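Local coordinates for protein haemagglutinin I (Physarum polycephalum, PDB 3A5P) that is a lectin that, as its name implies, agglutinates red blood cells, probably by recognising carbohydrate through a minimal legume-lectin-type fold, at residues V2-Q6 with N24-R30; N16-Y20 with Y31-T35; I45-T49 with R64-L68; V50-I56 with Q67-G72. All coordinates share one frame; numbering follows the deposited sequence. Where two conformers were deposited one is given.

Contact 1. Residues V2-Q6 with N24-R30; sequences VWSVQ and NSSTVPR
The guanidinium of R30 lies flat on the indole of W3, its plane turned 24° from the ring, with CZ 4.0 Å from the centroid of the six-membered ring in a cation-pi contact. The same group bonds end-on to the backbone of the residue it covers: both NH2, at 2.9 Å, and NH1, at 3.2 Å, donate to W3 O, which stays close to the guanidinium plane. S26 N is a third donor to that oxygen, and W3 N returns a bond to S26 O at 3.0 Å. W3 and S26 thus form a single antiparallel bridge by which the loop 24-30 clips onto the start of strand 3-10, outermost within this chain in one sheet of a legume-lectin-like sandwich, just before the chain enters the other sheet at R30. Bends at chi2 and chi3 (57° and 65°) fold the arginine back over its own loop, where NE donates to V28 O at 2.7 Å and fixes the rotation of the guanidinium. S26 OG in turn accepts from V28 N, an ST turn. Farther out, the carboxylate of E44 accepts a hydrogen bond from W3 NE1, and a water joins S4 OG to S25 OG.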
loop_
_atom_site.group_PDB
_atom_site.type_symbol
_atom_site.label_atom_id
_atom_site.label_comp_id
_atom_site.label_asym_id
_atom_site.label_seq_id
_atom_site.Cartn_x
_atom_site.Cartn_y
_atom_site.Cartn_z
ATOM N N VAL A 2 5.966 -13.416 15.877
ATOM C CA VAL A 2 5.286 -12.125 15.521
ATOM C C VAL A 2 6.322 -11.008 15.419
ATOM O O VAL A 2 7.436 -11.116 15.949
ATOM C CB VAL A 2 4.139 -11.737 16.495
ATOM C CG1 VAL A 2 2.934 -12.725 16.377
ATOM C CG2 VAL A 2 4.642 -11.634 17.951
ATOM N N TRP A 3 5.959 -9.942 14.707
ATOM C CA TRP A 3 6.928 -8.904 14.357
ATOM C C TRP A 3 6.237 -7.564 14.201
ATOM O O TRP A 3 5.020 -7.486 13.911
ATOM C CB TRP A 3 7.698 -9.269 13.076
ATOM C CG TRP A 3 6.763 -9.724 11.977
ATOM C CD1 TRP A 3 6.265 -10.990 11.799
ATOM C CD2 TRP A 3 6.177 -8.915 10.960
ATOM N NE1 TRP A 3 5.410 -11.014 10.733
ATOM C CE2 TRP A 3 5.358 -9.763 10.177
ATOM C CE3 TRP A 3 6.278 -7.553 10.612
ATOM C CZ2 TRP A 3 4.614 -9.299 9.093
ATOM C CZ3 TRP A 3 5.554 -7.097 9.520
ATOM C CH2 TRP A 3 4.724 -7.972 8.772
ATOM N N SER A 4 7.024 -6.519 14.442
ATOM C CA SER A 4 6.594 -5.136 14.261
ATOM C C SER A 4 7.438 -4.498 13.159
ATOM O O SER A 4 8.417 -5.103 12.690
ATOM C CB SER A 4 6.738 -4.362 15.572
ATOM O OG SER A 4 8.108 -4.240 15.924
ATOM N N VAL A 5 7.048 -3.285 12.749
ATOM C CA VAL A 5 7.815 -2.507 11.782
ATOM C C VAL A 5 8.107 -1.134 12.401
ATOM O O VAL A 5 7.182 -0.438 12.875
ATOM C CB VAL A 5 7.080 -2.319 10.421
ATOM C CG1 VAL A 5 7.949 -1.498 9.460
ATOM C CG2 VAL A 5 6.738 -3.680 9.785
ATOM N N GLN A 6 9.392 -0.771 12.423
ATOM C CA GLN A 6 9.838 0.554 12.889
ATOM C C GLN A 6 10.259 1.383 11.690
ATOM O O GLN A 6 10.880 0.875 10.771
ATOM C CB GLN A 6 11.030 0.416 13.822
ATOM C CG GLN A 6 10.645 -0.038 15.220
ATOM C CD GLN A 6 10.030 1.093 16.012
ATOM O OE1 GLN A 6 10.566 2.222 16.043
ATOM N NE2 GLN A 6 8.896 0.821 16.636
ATOM N N ASN A 24 1.603 -2.440 16.061
ATOM C CA ASN A 24 1.365 -3.861 16.365
ATOM C C ASN A 24 2.588 -4.753 16.191
ATOM O O ASN A 24 3.442 -4.497 15.335
ATOM C CB ASN A 24 0.247 -4.401 15.458
ATOM C CG ASN A 24 -0.495 -5.605 16.045
ATOM O OD1 ASN A 24 -0.094 -6.209 17.052
ATOM N ND2 ASN A 24 -1.599 -5.973 15.381
ATOM N N SER A 25 2.649 -5.802 17.019
ATOM C CA SER A 25 3.573 -6.907 16.819
ATOM C C SER A 25 2.708 -8.135 16.534
ATOM O O SER A 25 2.036 -8.646 17.423
ATOM C CB SER A 25 4.466 -7.102 18.051
ATOM O OG SER A 25 5.318 -5.983 18.237
ATOM N N SER A 26 2.719 -8.584 15.284
ATOM C CA SER A 26 1.682 -9.474 14.788
ATOM C C SER A 26 2.177 -10.328 13.632
ATOM O O SER A 26 3.348 -10.266 13.273
ATOM C CB SER A 26 0.494 -8.592 14.321
ATOM O OG SER A 26 -0.595 -9.353 13.812
ATOM N N THR A 27 1.266 -11.120 13.058
ATOM C CA THR A 27 1.500 -11.863 11.808
ATOM C C THR A 27 0.958 -11.142 10.561
ATOM O O THR A 27 1.338 -11.488 9.442
ATOM C CB THR A 27 0.755 -13.209 11.852
ATOM O OG1 THR A 27 -0.635 -12.948 12.094
ATOM C CG2 THR A 27 1.282 -14.070 12.967
ATOM N N VAL A 28 0.074 -10.159 10.764
ATOM C CA VAL A 28 -0.721 -9.553 9.670
ATOM C C VAL A 28 0.177 -8.694 8.775
ATOM O O VAL A 28 1.243 -8.234 9.225
ATOM C CB VAL A 28 -1.932 -8.711 10.195
ATOM C CG1 VAL A 28 -2.881 -9.561 11.079
ATOM C CG2 VAL A 28 -1.472 -7.471 10.976
ATOM N N PRO A 29 -0.220 -8.503 7.502
ATOM C CA PRO A 29 0.556 -7.588 6.658
ATOM C C PRO A 29 0.643 -6.158 7.208
ATOM O O PRO A 29 -0.295 -5.665 7.863
ATOM C CB PRO A 29 -0.209 -7.601 5.326
ATOM C CG PRO A 29 -0.867 -9.004 5.304
ATOM C CD PRO A 29 -1.333 -9.129 6.747
ATOM N N ARG A 30 1.783 -5.524 6.959
ATOM C CA ARG A 30 2.005 -4.123 7.299
ATOM C C ARG A 30 2.489 -3.381 6.058
ATOM O O ARG A 30 3.214 -3.939 5.224
ATOM C CB ARG A 30 3.058 -4.005 8.417
ATOM C CG ARG A 30 2.516 -3.629 9.804
ATOM C CD ARG A 30 1.452 -4.589 10.315
ATOM N NE ARG A 30 1.932 -5.948 10.558
ATOM C CZ ARG A 30 2.620 -6.329 11.640
ATOM N NH1 ARG A 30 2.980 -5.436 12.552
ATOM N NH2 ARG A 30 2.991 -7.605 11.789
HETATM O O HOH W 1 8.084 -6.489 17.796
HETATM O O HOH W 2 4.593 -2.097 13.871
#

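Contact 2. Residues N16-Y20 with Y31-T35; sequences NLALY and YVTVT
L17-Y20 and Y31-V34 run antiparallel at 156°, their axes 4.7 Å apart at the closest approach, with A18-T33 and Y20-Y31 as hydrogen-bonded pairs and L17-V34 and L19-V32 as non-hydrogen-bonded ones. They are the two arms of a beta hairpin at the margin of the five-stranded antiparallel sheet of the lectin sandwich, 17-20 being the outermost strand within the chain. The bond from T33 N to A18 O is 2.8 Å long and almost straight, 176° at the hydrogen; a further bond from T35 N to N16 O carries the ladder past the last pair.

On the face of L17, L19, V32 and V34 the contacts are made by methyl groups. L17 holds CG anti to the backbone N (chi1 166°), which brings CD1 back across the neighbouring strand to within 3.6 Å of V32 CG1 and also onto V34 CG2. L19 has the same shape, and its CD1 meets the other branch of V32, CG2, at 3.8 Å. I7 of strand 3-10 and F80 of strand 74-81 pack against this face, which therefore looks into the sandwich.

A18, Y20, Y31 and T33 lie on the other face, where Y20, Y31 and T33 meet the second subunit and Y20 stacks its ring on Y20 of that chain. Within the hairpin, the side chains of Y20 and T33 meet at about a right angle, and T33 OG1 sits at the rim of the phenol near its plane, 3.4 Å from Y20 CE2. Beyond it, a single water bonds to T33 OG1 and donates to N16 O at 2.7 Å.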
loop_
_atom_site.group_PDB
_atom_site.type_symbol
_atom_site.label_atom_id
_atom_site.label_comp_id
_atom_site.label_asym_id
_atom_site.label_seq_id
_atom_site.Cartn_x
_atom_site.Cartn_y
_atom_site.Cartn_z
ATOM N N ASN A 16 4.630 12.604 4.856
ATOM C CA ASN A 16 4.539 11.802 3.633
ATOM C C ASN A 16 4.764 10.325 3.904
ATOM O O ASN A 16 4.357 9.478 3.098
ATOM C CB ASN A 16 5.527 12.263 2.558
ATOM C CG ASN A 16 5.153 13.621 1.969
ATOM O OD1 ASN A 16 3.982 13.901 1.748
ATOM N ND2 ASN A 16 6.154 14.458 1.708
ATOM N N LEU A 17 5.411 10.032 5.027
ATOM C CA LEU A 17 5.830 8.672 5.370
ATOM C C LEU A 17 4.985 8.159 6.536
ATOM O O LEU A 17 4.869 8.831 7.573
ATOM C CB LEU A 17 7.319 8.637 5.746
ATOM C CG LEU A 17 7.873 7.384 6.456
ATOM C CD1 LEU A 17 7.773 6.144 5.548
ATOM C CD2 LEU A 17 9.304 7.605 6.917
ATOM N N ALA A 18 4.367 6.992 6.348
ATOM C CA ALA A 18 3.575 6.388 7.421
ATOM C C ALA A 18 3.455 4.870 7.311
ATOM O O ALA A 18 3.473 4.303 6.218
ATOM C CB ALA A 18 2.181 6.998 7.468
ATOM N N LEU A 19 3.263 4.239 8.459
ATOM C CA LEU A 19 2.982 2.799 8.529
ATOM C C LEU A 19 1.490 2.568 8.816
ATOM O O LEU A 19 0.919 3.218 9.705
ATOM C CB LEU A 19 3.810 2.179 9.654
ATOM C CG LEU A 19 3.580 0.706 10.032
ATOM C CD1 LEU A 19 4.099 -0.245 8.955
ATOM C CD2 LEU A 19 4.253 0.420 11.395
ATOM N N TYR A 20 0.883 1.641 8.071
ATOM C CA TYR A 20 -0.501 1.169 8.301
ATOM C C TYR A 20 -0.582 -0.374 8.237
ATOM O O TYR A 20 -0.052 -0.991 7.302
ATOM C CB TYR A 20 -1.461 1.726 7.245
ATOM C CG TYR A 20 -1.472 3.236 7.183
ATOM C CD1 TYR A 20 -2.071 3.982 8.197
ATOM C CD2 TYR A 20 -0.835 3.914 6.149
ATOM C CE1 TYR A 20 -2.051 5.377 8.187
ATOM C CE2 TYR A 20 -0.832 5.323 6.110
ATOM C CZ TYR A 20 -1.444 6.040 7.123
ATOM O OH TYR A 20 -1.423 7.426 7.132
ATOM N N TYR A 31 2.112 -2.116 5.953
ATOM C CA TYR A 31 2.322 -1.365 4.708
ATOM C C TYR A 31 3.018 -0.079 5.071
ATOM O O TYR A 31 2.496 0.706 5.882
ATOM C CB TYR A 31 0.963 -1.091 4.044
ATOM C CG TYR A 31 0.197 -2.357 3.707
ATOM C CD1 TYR A 31 0.400 -3.009 2.488
ATOM C CD2 TYR A 31 -0.692 -2.920 4.615
ATOM C CE1 TYR A 31 -0.275 -4.170 2.171
ATOM C CE2 TYR A 31 -1.381 -4.111 4.311
ATOM C CZ TYR A 31 -1.171 -4.718 3.081
ATOM O OH TYR A 31 -1.839 -5.882 2.772
ATOM N N VAL A 32 4.215 0.124 4.520
ATOM C CA VAL A 32 4.896 1.407 4.690
ATOM C C VAL A 32 4.650 2.236 3.438
ATOM O O VAL A 32 5.016 1.825 2.324
ATOM C CB VAL A 32 6.418 1.267 4.978
ATOM C CG1 VAL A 32 7.064 2.648 5.062
ATOM C CG2 VAL A 32 6.622 0.543 6.291
ATOM N N THR A 33 4.027 3.395 3.639
ATOM C CA THR A 33 3.571 4.225 2.539
ATOM C C THR A 33 4.363 5.524 2.484
ATOM O O THR A 33 4.685 6.095 3.522
ATOM C CB THR A 33 2.056 4.553 2.661
ATOM O OG1 THR A 33 1.802 5.245 3.909
ATOM C CG2 THR A 33 1.220 3.245 2.551
ATOM N N VAL A 34 4.699 5.956 1.272
ATOM C CA VAL A 34 5.390 7.244 1.056
ATOM C C VAL A 34 4.687 7.890 -0.123
ATOM O O VAL A 34 4.623 7.303 -1.225
ATOM C CB VAL A 34 6.909 7.062 0.704
ATOM C CG1 VAL A 34 7.593 8.443 0.534
ATOM C CG2 VAL A 34 7.630 6.227 1.757
ATOM N N THR A 35 4.146 9.081 0.102
ATOM C CA THR A 35 3.344 9.753 -0.912
ATOM C C THR A 35 4.116 9.846 -2.220
ATOM O O THR A 35 5.276 10.318 -2.233
ATOM C CB THR A 35 2.980 11.156 -0.434
ATOM O OG1 THR A 35 2.105 11.054 0.700
ATOM C CG2 THR A 35 2.313 11.955 -1.563
HETATM O O HOH W 3 2.154 8.010 3.803
HETATM O O HOH W 4 1.131 13.321 1.640
#

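Contact 3. Residues I45-T49 with R64-L68; sequences IGPKT and RAFQL
Q67 reaches the loop 45-49 with both ends of its amide. Its NE2 donates to P47 O at 3.0 Å along a nearly straight line, 175° at the hydrogen, and the acceptor lies in the amide plane; its OE1 accepts from T49 N at 2.7 Å. CG stands anti to the backbone N (chi1 -171°) and the chain continues extended, carrying the amide from the strand to the loop backbone. The two bonds settle which way round the amide sits. V50 N also donates to OE1 and T57 OG1 bonds to NE2, so this buried group is well supplied with partners. The contact ties the connection between strands 40-43 and 54-60 to strand 63-70, the far edge of the five-stranded sheet within this chain; the loop includes a cis peptide before P47, and the strand a classic beta bulge, where A65 and F66 both face V58. R64 grips the loop one residue earlier. NH2 donates to G46 O at 2.8 Å from well above the carbonyl plane, while I45 CG2 lies 3.5 Å from the same nitrogen. That NH2 also forms a salt bridge with the terminal carboxylate of A104 of the second subunit, whose L103 packs on I45.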
loop_
_atom_site.group_PDB
_atom_site.type_symbol
_atom_site.label_atom_id
_atom_site.label_comp_id
_atom_site.label_asym_id
_atom_site.label_seq_id
_atom_site.Cartn_x
_atom_site.Cartn_y
_atom_site.Cartn_z
ATOM N N ILE A 45 4.203 -14.011 3.501
ATOM C CA ILE A 45 4.110 -14.801 2.254
ATOM C C ILE A 45 5.335 -15.703 2.109
ATOM O O ILE A 45 6.467 -15.228 2.110
ATOM C CB ILE A 45 3.920 -13.909 1.008
ATOM C CG1 ILE A 45 2.523 -13.281 1.058
ATOM C CG2 ILE A 45 4.098 -14.723 -0.299
ATOM C CD1 ILE A 45 2.343 -12.126 0.114
ATOM N N GLY A 46 5.095 -17.014 1.993
ATOM C CA GLY A 46 6.180 -17.982 1.960
ATOM C C GLY A 46 6.702 -18.355 0.582
ATOM O O GLY A 46 6.327 -17.745 -0.420
ATOM N N PRO A 47 7.593 -19.364 0.528
ATOM C CA PRO A 47 8.082 -20.128 1.684
ATOM C C PRO A 47 9.226 -19.413 2.410
ATOM O O PRO A 47 9.710 -18.382 1.932
ATOM C CB PRO A 47 8.601 -21.417 1.040
ATOM C CG PRO A 47 9.110 -20.962 -0.292
ATOM C CD PRO A 47 8.203 -19.824 -0.734
ATOM N N LYS A 48 9.636 -19.946 3.559
ATOM C CA LYS A 48 10.795 -19.414 4.267
ATOM C C LYS A 48 12.063 -19.792 3.505
ATOM O O LYS A 48 12.316 -20.983 3.276
ATOM C CB LYS A 48 10.864 -19.920 5.704
ATOM C CG LYS A 48 12.047 -19.336 6.479
ATOM C CD LYS A 48 11.859 -19.369 7.993
ATOM C CE LYS A 48 12.175 -20.736 8.600
ATOM N NZ LYS A 48 13.577 -21.147 8.344
ATOM N N THR A 49 12.827 -18.780 3.087
ATOM C CA THR A 49 14.149 -18.985 2.483
ATOM C C THR A 49 15.296 -18.627 3.428
ATOM O O THR A 49 16.422 -19.103 3.252
ATOM C CB THR A 49 14.351 -18.194 1.166
ATOM O OG1 THR A 49 14.138 -16.797 1.403
ATOM C CG2 THR A 49 13.412 -18.691 0.054
ATOM N N ARG A 64 8.442 -8.985 -5.310
ATOM C CA ARG A 64 9.135 -9.477 -4.141
ATOM C C ARG A 64 10.549 -8.901 -4.128
ATOM O O ARG A 64 11.325 -9.086 -5.078
ATOM C CB ARG A 64 9.133 -10.990 -4.099
ATOM C CG ARG A 64 9.503 -11.507 -2.738
ATOM C CD ARG A 64 9.785 -12.950 -2.812
ATOM N NE ARG A 64 8.601 -13.744 -2.560
ATOM C CZ ARG A 64 8.493 -14.617 -1.573
ATOM N NH1 ARG A 64 9.498 -14.796 -0.741
ATOM N NH2 ARG A 64 7.383 -15.317 -1.431
ATOM N N ALA A 65 10.855 -8.158 -3.068
ATOM C CA ALA A 65 12.151 -7.498 -2.919
ATOM C C ALA A 65 13.172 -8.449 -2.273
ATOM O O ALA A 65 14.243 -8.713 -2.849
ATOM C CB ALA A 65 11.998 -6.220 -2.099
ATOM N N PHE A 66 12.831 -8.967 -1.095
ATOM C CA PHE A 66 13.685 -9.901 -0.335
ATOM C C PHE A 66 12.940 -10.411 0.877
ATOM O O PHE A 66 11.828 -9.951 1.164
ATOM C CB PHE A 66 15.025 -9.258 0.112
ATOM C CG PHE A 66 14.910 -7.810 0.553
ATOM C CD1 PHE A 66 14.360 -7.478 1.799
ATOM C CD2 PHE A 66 15.349 -6.776 -0.285
ATOM C CE1 PHE A 66 14.247 -6.128 2.203
ATOM C CE2 PHE A 66 15.238 -5.428 0.108
ATOM C CZ PHE A 66 14.693 -5.112 1.359
ATOM N N GLN A 67 13.565 -11.327 1.613
ATOM C CA GLN A 67 12.984 -11.825 2.838
ATOM C C GLN A 67 13.957 -11.582 3.972
ATOM O O GLN A 67 15.183 -11.729 3.793
ATOM C CB GLN A 67 12.690 -13.317 2.704
ATOM C CG GLN A 67 11.875 -13.898 3.847
ATOM C CD GLN A 67 11.521 -15.364 3.583
ATOM O OE1 GLN A 67 12.241 -16.266 4.015
ATOM N NE2 GLN A 67 10.443 -15.594 2.825
ATOM N N LEU A 68 13.400 -11.227 5.130
ATOM C CA LEU A 68 14.138 -10.967 6.358
ATOM C C LEU A 68 13.889 -12.113 7.340
ATOM O O LEU A 68 12.813 -12.716 7.333
ATOM C CB LEU A 68 13.608 -9.699 7.016
ATOM C CG LEU A 68 13.300 -8.474 6.127
ATOM C CD1 LEU A 68 12.395 -7.495 6.874
ATOM C CD2 LEU A 68 14.602 -7.809 5.745
#

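Contact 4. Residues V50-I56 with Q67-G72; sequences VHQSWYI and QLGYEG
This is the open end of the beta hairpin made by strands 54-60 and 63-70, extended by the loop that leads into its first strand. W54-Y70 and I56-L68 are antiparallel hydrogen-bonded pairs flanking the non-hydrogen-bonded pair Y55-G69. W54 and Y70 touch through a methylene: W54 CB sits over the face of the phenol, 3.4 Å from its centroid, in a CH-pi contact. I56 CG1 approaches the same ring obliquely, 3.7 Å from Y70 CE2. With chi1 at 71° the Y70 ring is turned across to the opposite strand, against W54 CB and beside I56. A water links Y70 OH to Y55 O. Next to the strand ends, the carboxylate of E71 takes two bonds from S53: OG gives its proton to the syn lone pair of OE1 at 2.6 Å, and the backbone N meets OE2 at 2.9 Å from above the carboxylate plane. Over G69, where there is no side chain, Q52 OE1 comes to 3.4 Å from G69 CA. Outside the hairpin, Y70 OH bonds to V2 N just before strand 3-10, Y55 OH is hydrogen-bonded to E44 O, and I56 and L68 pack on A76 of strand 74-81 in the other sheet.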
loop_
_atom_site.group_PDB
_atom_site.type_symbol
_atom_site.label_atom_id
_atom_site.label_comp_id
_atom_site.label_asym_id
_atom_site.label_seq_id
_atom_site.Cartn_x
_atom_site.Cartn_y
_atom_site.Cartn_z
ATOM N N VAL A 50 15.019 -17.778 4.421
ATOM C CA VAL A 50 16.039 -17.367 5.399
ATOM C C VAL A 50 16.379 -18.490 6.387
ATOM O O VAL A 50 15.563 -19.400 6.603
ATOM C CB VAL A 50 15.617 -16.085 6.168
ATOM C CG1 VAL A 50 15.503 -14.899 5.213
ATOM C CG2 VAL A 50 14.299 -16.306 6.903
ATOM N N HIS A 51 17.569 -18.405 6.993
ATOM C CA HIS A 51 18.021 -19.439 7.929
ATOM C C HIS A 51 17.432 -19.317 9.338
ATOM O O HIS A 51 17.353 -20.310 10.072
ATOM C CB HIS A 51 19.560 -19.523 7.959
ATOM C CG HIS A 51 20.158 -20.074 6.698
ATOM N ND1 HIS A 51 21.474 -19.866 6.344
ATOM C CD2 HIS A 51 19.617 -20.821 5.705
ATOM C CE1 HIS A 51 21.717 -20.453 5.186
ATOM N NE2 HIS A 51 20.606 -21.040 4.776
ATOM N N GLN A 52 16.986 -18.115 9.714
ATOM C CA GLN A 52 16.390 -17.896 11.034
ATOM C C GLN A 52 15.072 -18.653 11.201
ATOM O O GLN A 52 14.487 -19.089 10.209
ATOM C CB GLN A 52 16.192 -16.400 11.315
ATOM C CG GLN A 52 17.498 -15.591 11.406
ATOM C CD GLN A 52 18.152 -15.324 10.051
ATOM O OE1 GLN A 52 17.510 -15.425 8.996
ATOM N NE2 GLN A 52 19.434 -14.951 10.076
ATOM N N SER A 53 14.631 -18.814 12.454
ATOM C CA SER A 53 13.371 -19.508 12.779
ATOM C C SER A 53 12.164 -18.888 12.073
ATOM O O SER A 53 11.293 -19.609 11.569
ATOM C CB SER A 53 13.093 -19.483 14.285
ATOM O OG SER A 53 14.181 -19.994 15.047
ATOM N N TRP A 54 12.131 -17.546 12.046
ATOM C CA TRP A 54 10.965 -16.790 11.567
ATOM C C TRP A 54 11.351 -15.812 10.474
ATOM O O TRP A 54 12.509 -15.425 10.370
ATOM C CB TRP A 54 10.312 -16.009 12.715
ATOM C CG TRP A 54 10.276 -16.755 13.991
ATOM C CD1 TRP A 54 10.857 -16.398 15.167
ATOM C CD2 TRP A 54 9.645 -18.019 14.215
ATOM N NE1 TRP A 54 10.610 -17.353 16.128
ATOM C CE2 TRP A 54 9.876 -18.365 15.564
ATOM C CE3 TRP A 54 8.899 -18.889 13.408
ATOM C CZ2 TRP A 54 9.385 -19.541 16.127
ATOM C CZ3 TRP A 54 8.418 -20.060 13.964
ATOM C CH2 TRP A 54 8.663 -20.375 15.314
ATOM N N TYR A 55 10.364 -15.390 9.683
ATOM C CA TYR A 55 10.645 -14.570 8.519
ATOM C C TYR A 55 9.581 -13.490 8.282
ATOM O O TYR A 55 8.448 -13.577 8.777
ATOM C CB TYR A 55 10.829 -15.440 7.262
ATOM C CG TYR A 55 9.532 -16.036 6.753
ATOM C CD1 TYR A 55 8.743 -15.343 5.832
ATOM C CD2 TYR A 55 9.070 -17.274 7.232
ATOM C CE1 TYR A 55 7.525 -15.864 5.385
ATOM C CE2 TYR A 55 7.855 -17.818 6.774
ATOM C CZ TYR A 55 7.090 -17.102 5.860
ATOM O OH TYR A 55 5.896 -17.602 5.386
ATOM N N ILE A 56 10.000 -12.467 7.541
ATOM C CA ILE A 56 9.129 -11.402 7.043
ATOM C C ILE A 56 9.516 -11.188 5.576
ATOM O O ILE A 56 10.683 -10.896 5.268
ATOM C CB ILE A 56 9.332 -10.070 7.807
ATOM C CG1 ILE A 56 9.225 -10.282 9.324
ATOM C CG2 ILE A 56 8.268 -9.014 7.317
ATOM C CD1 ILE A 56 9.758 -9.075 10.175
ATOM N N GLN A 67 13.565 -11.327 1.613
ATOM C CA GLN A 67 12.984 -11.825 2.838
ATOM C C GLN A 67 13.957 -11.582 3.972
ATOM O O GLN A 67 15.183 -11.729 3.793
ATOM C CB GLN A 67 12.690 -13.317 2.704
ATOM C CG GLN A 67 11.875 -13.898 3.847
ATOM C CD GLN A 67 11.521 -15.364 3.583
ATOM O OE1 GLN A 67 12.241 -16.266 4.015
ATOM N NE2 GLN A 67 10.443 -15.594 2.825
ATOM N N LEU A 68 13.400 -11.227 5.130
ATOM C CA LEU A 68 14.138 -10.967 6.358
ATOM C C LEU A 68 13.889 -12.113 7.340
ATOM O O LEU A 68 12.813 -12.716 7.333
ATOM C CB LEU A 68 13.608 -9.699 7.016
ATOM C CG LEU A 68 13.300 -8.474 6.127
ATOM C CD1 LEU A 68 12.395 -7.495 6.874
ATOM C CD2 LEU A 68 14.602 -7.809 5.745
ATOM N N GLY A 69 14.868 -12.381 8.191
ATOM C CA GLY A 69 14.733 -13.393 9.243
ATOM C C GLY A 69 14.829 -12.775 10.625
ATOM O O GLY A 69 15.431 -11.690 10.814
ATOM N N TYR A 70 14.235 -13.457 11.594
ATOM C CA TYR A 70 14.321 -13.019 12.980
ATOM C C TYR A 70 14.147 -14.171 13.974
ATOM O O TYR A 70 13.608 -15.240 13.649
ATOM C CB TYR A 70 13.318 -11.867 13.268
ATOM C CG TYR A 70 11.853 -12.269 13.301
ATOM C CD1 TYR A 70 11.241 -12.658 14.503
ATOM C CD2 TYR A 70 11.068 -12.268 12.132
ATOM C CE1 TYR A 70 9.903 -13.027 14.552
ATOM C CE2 TYR A 70 9.702 -12.649 12.169
ATOM C CZ TYR A 70 9.137 -13.032 13.391
ATOM O OH TYR A 70 7.820 -13.421 13.455
ATOM N N GLU A 71 14.651 -13.933 15.175
ATOM C CA GLU A 71 14.413 -14.788 16.319
ATOM C C GLU A 71 13.666 -13.948 17.345
ATOM O O GLU A 71 13.747 -12.716 17.325
ATOM C CB GLU A 71 15.748 -15.264 16.909
ATOM C CG GLU A 71 16.644 -16.009 15.941
ATOM C CD GLU A 71 16.081 -17.363 15.519
ATOM O OE1 GLU A 71 15.176 -17.892 16.217
ATOM O OE2 GLU A 71 16.550 -17.883 14.485
ATOM N N GLY A 72 12.954 -14.611 18.253
ATOM C CA GLY A 72 12.194 -13.920 19.296
ATOM C C GLY A 72 11.091 -13.062 18.692
ATOM O O GLY A 72 10.522 -13.431 17.664
HETATM O O HOH W 5 6.952 -14.203 10.934
#

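In the fold
Contacts 2, 3 and 4 all reach the five-stranded sheet: contact 2 is the hairpin at one margin, while contacts 3 and 4 share Q67 and L68 of strand 63-70 at the other, their centres about 9 Å apart. Contacts 2 and 4 lie about 23 Å apart, on opposite sides of the chain's centre. Contact 1 ties the four-stranded sheet to the loop ahead of strand 30-34 and touches both contact 2, through V5, R30 and L19, and contact 4, through W3 and Y70. Along the chain contacts 1 and 2 alternate, and both close before contacts 3 and 4. Contacts 2 and 3 also meet the second subunit, so both margins of this sheet take part in the dimer.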